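Local coordinates for toxin-like protein (Paenibacillus larvae subsp. larvae BRL-230010, PDB 5DZQ), which is a C3-like mono-ADP-ribosyltransferase toxin that probably transfers ADP-ribose from NAD+ to a target protein of the host cell, at residues S100-E105 with E203-E208. Numbering follows the deposited sequence.
Sequences SIFGKE and ETIKIE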
ATOM      1  N   SER B 100       4.495   4.399  11.586  1.00 45.36           N
ATOM      2  CA  SER B 100       3.957   3.232  12.286  1.00 50.50           C
ATOM      3  C   SER B 100       4.987   2.108  12.397  1.00 49.41           C
ATOM      4  O   SER B 100       4.877   1.256  13.274  1.00 53.67           O
ATOM      5  CB  SER B 100       2.686   2.715  11.590  1.00 47.68           C
ATOM      6  OG  SER B 100       2.972   2.166  10.311  1.00 48.78           O
ATOM      7  N   ILE B 101       6.001   2.113  11.531  1.00 40.60           N
ATOM      8  CA  ILE B 101       7.035   1.078  11.605  1.00 45.26           C
ATOM      9  C   ILE B 101       7.841   1.148  12.904  1.00 45.36           C
ATOM     10  O   ILE B 101       8.604   0.230  13.208  1.00 51.90           O
ATOM     11  CB  ILE B 101       8.024   1.163  10.433  1.00 49.24           C
ATOM     12  CG1 ILE B 101       8.799   2.483  10.483  1.00 42.71           C
ATOM     13  CG2 ILE B 101       7.302   0.982   9.099  1.00 51.07           C
ATOM     14  CD1 ILE B 101       9.945   2.538   9.498  1.00 44.94           C
ATOM     15  N   PHE B 102       7.676   2.229  13.661  1.00 43.02           N
ATOM     16  CA  PHE B 102       8.420   2.421  14.905  1.00 43.64           C
ATOM     17  C   PHE B 102       7.674   1.922  16.144  1.00 54.84           C
ATOM     18  O   PHE B 102       8.267   1.821  17.216  1.00 57.98           O
ATOM     19  CB  PHE B 102       8.762   3.899  15.111  1.00 43.55           C
ATOM     20  CG  PHE B 102       9.651   4.467  14.046  1.00 45.19           C
ATOM     21  CD1 PHE B 102      10.762   3.763  13.606  1.00 44.28           C
ATOM     22  CD2 PHE B 102       9.362   5.691  13.471  1.00 43.02           C
ATOM     23  CE1 PHE B 102      11.583   4.286  12.614  1.00 46.12           C
ATOM     24  CE2 PHE B 102      10.176   6.217  12.473  1.00 44.57           C
ATOM     25  CZ  PHE B 102      11.287   5.511  12.051  1.00 41.20           C
ATOM     26  N   GLY B 103       6.384   1.637  16.010  1.00 57.09           N
ATOM     27  CA  GLY B 103       5.586   1.227  17.159  1.00 61.83           C
ATOM     28  C   GLY B 103       4.765   2.357  17.763  1.00 66.72           C
ATOM     29  O   GLY B 103       4.931   3.519  17.392  1.00 63.38           O
ATOM     30  N   LYS B 104       3.889   2.021  18.712  1.00 67.52           N
ATOM     31  CA  LYS B 104       2.889   2.970  19.205  1.00 65.42           C
ATOM     32  C   LYS B 104       3.476   4.160  19.954  1.00 66.44           C
ATOM     33  O   LYS B 104       2.963   5.275  19.850  1.00 68.72           O
ATOM     34  CB  LYS B 104       1.879   2.256  20.112  1.00 74.84           C
ATOM     35  CG  LYS B 104       0.803   1.467  19.372  1.00 78.39           C
ATOM     36  CD  LYS B 104      -0.268   0.959  20.342  1.00 85.39           C
ATOM     37  CE  LYS B 104      -1.363   0.181  19.618  1.00 84.37           C
ATOM     38  NZ  LYS B 104      -2.358  -0.394  20.572  1.00 87.78           N
ATOM     39  N   GLU B 105       4.542   3.930  20.715  1.00 70.47           N
ATOM     40  CA  GLU B 105       5.121   5.003  21.524  1.00 74.50           C
ATOM     41  C   GLU B 105       5.703   6.113  20.664  1.00 68.13           C
ATOM     42  O   GLU B 105       5.618   7.289  21.013  1.00 68.17           O
ATOM     43  CB  GLU B 105       6.201   4.458  22.463  1.00 83.56           C
ATOM     44  CG  GLU B 105       7.267   3.618  21.792  1.00 88.19           C
ATOM     45  CD  GLU B 105       8.467   3.388  22.689  1.00 93.09           C
ATOM     46  OE1 GLU B 105       8.664   4.183  23.637  1.00 92.77           O
ATOM     47  OE2 GLU B 105       9.212   2.412  22.448  1.00 95.94           O
ATOM     48  N   GLU B 203      10.491  17.392   7.260  1.00 37.83           N
ATOM     49  CA  GLU B 203      11.663  16.717   7.800  1.00 35.87           C
ATOM     50  C   GLU B 203      11.478  15.222   7.602  1.00 35.67           C
ATOM     51  O   GLU B 203      10.393  14.684   7.830  1.00 37.41           O
ATOM     52  CB  GLU B 203      11.867  17.058   9.283  1.00 37.24           C
ATOM     53  CG  GLU B 203      12.167  18.530   9.521  1.00 40.72           C
ATOM     54  CD  GLU B 203      12.641  18.823  10.928  1.00 45.19           C
ATOM     55  OE1 GLU B 203      12.392  17.997  11.830  1.00 47.06           O
ATOM     56  OE2 GLU B 203      13.263  19.883  11.131  1.00 48.80           O
ATOM     57  N   THR B 204      12.543  14.558   7.172  1.00 32.23           N
ATOM     58  CA  THR B 204      12.505  13.140   6.850  1.00 31.91           C
ATOM     59  C   THR B 204      13.406  12.350   7.799  1.00 36.83           C
ATOM     60  O   THR B 204      14.551  12.733   8.047  1.00 39.12           O
ATOM     61  CB  THR B 204      12.954  12.888   5.372  1.00 38.18           C
ATOM     62  OG1 THR B 204      12.124  13.638   4.472  1.00 33.78           O
ATOM     63  CG2 THR B 204      12.885  11.402   5.022  1.00 37.94           C
ATOM     64  N   ILE B 205      12.894  11.251   8.335  1.00 29.91           N
ATOM     65  CA  ILE B 205      13.727  10.386   9.144  1.00 34.52           C
ATOM     66  C   ILE B 205      14.434   9.451   8.193  1.00 33.94           C
ATOM     67  O   ILE B 205      13.788   8.703   7.458  1.00 32.95           O
ATOM     68  CB  ILE B 205      12.904   9.607  10.189  1.00 36.52           C
ATOM     69  CG1 ILE B 205      12.401  10.573  11.265  1.00 40.98           C
ATOM     70  CG2 ILE B 205      13.739   8.506  10.814  1.00 35.38           C
ATOM     71  CD1 ILE B 205      11.292  10.007  12.138  1.00 40.62           C
ATOM     72  N   LYS B 206      15.763   9.528   8.179  1.00 30.11           N
ATOM     73  CA  LYS B 206      16.581   8.774   7.238  1.00 34.97           C
ATOM     74  C   LYS B 206      17.231   7.591   7.939  1.00 34.49           C
ATOM     75  O   LYS B 206      17.855   7.747   8.985  1.00 39.42           O
ATOM     76  CB  LYS B 206      17.650   9.682   6.606  1.00 38.09           C
ATOM     77  CG  LYS B 206      18.627   8.988   5.633  1.00 40.98           C
ATOM     78  CD  LYS B 206      17.892   8.296   4.488  1.00 40.49           C
ATOM     79  CE  LYS B 206      18.556   8.547   3.145  1.00 52.38           C
ATOM     80  NZ  LYS B 206      19.914   7.969   3.009  1.00 45.06           N
ATOM     81  N   ILE B 207      17.054   6.402   7.374  1.00 36.11           N
ATOM     82  CA  ILE B 207      17.690   5.197   7.888  1.00 34.23           C
ATOM     83  C   ILE B 207      18.610   4.619   6.826  1.00 36.05           C
ATOM     84  O   ILE B 207      18.182   4.359   5.711  1.00 36.86           O
ATOM     85  CB  ILE B 207      16.651   4.123   8.313  1.00 29.99           C
ATOM     86  CG1 ILE B 207      15.741   4.684   9.409  1.00 31.71           C
ATOM     87  CG2 ILE B 207      17.377   2.845   8.787  1.00 31.97           C
ATOM     88  CD1 ILE B 207      14.507   3.838   9.696  1.00 36.79           C
ATOM     89  N   GLU B 208      19.878   4.429   7.166  1.00 34.05           N
ATOM     90  CA  GLU B 208      20.814   3.798   6.246  1.00 36.00           C
ATOM     91  C   GLU B 208      21.214   2.429   6.800  1.00 38.70           C
ATOM     92  O   GLU B 208      21.683   2.324   7.936  1.00 43.09           O
ATOM     93  CB  GLU B 208      22.035   4.701   6.022  1.00 36.31           C
ATOM     94  CG  GLU B 208      21.615   6.077   5.504  1.00 40.48           C
ATOM     95  CD  GLU B 208      22.790   6.959   5.126  1.00 47.84           C
ATOM     96  OE1 GLU B 208      23.914   6.683   5.587  1.00 46.02           O
ATOM     97  OE2 GLU B 208      22.576   7.928   4.365  1.00 49.86           O
TER
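The CA atoms of Phe102 and Ile205, the nearest across the contact, are 11.2 Å apart, where the 3-10 turn ending at Phe102 faces strand 203-211 of the mixed sheet in this ADP-ribosyltransferase fold. Side chains alone span that distance, in a buried hydrophobic contact. Phe102 carries CG beside its own backbone N (chi1 -62°), which sends the ring across to the strand, to meet two isoleucines coming from the opposite direction. Ile205 and Ile207, two apart on the strand, both point toward the turn, while Lys206 between them reaches over the other side of the sheet and pairs with Glu208. The far end of the ring fits against both isoleucines: CE2 lies 4.0 Å from Ile205 CD1, and CZ is 4.1 Å from Ile205 CG2, so both branches of that residue touch it. Ile101, next door in the turn, lays its CG1 over the centre of one ring face, 3.8 Å above the plane. Phe102 also packs on Val154 of strand 154-160 and Leu124 of helix 118-128, and Phe121 of that helix touches Ile205, so that the helix reaches both sides of the contact. At the ring edge, near its plane, Ile207 CD1 approaches Phe102 CE1 to 4.2 Å.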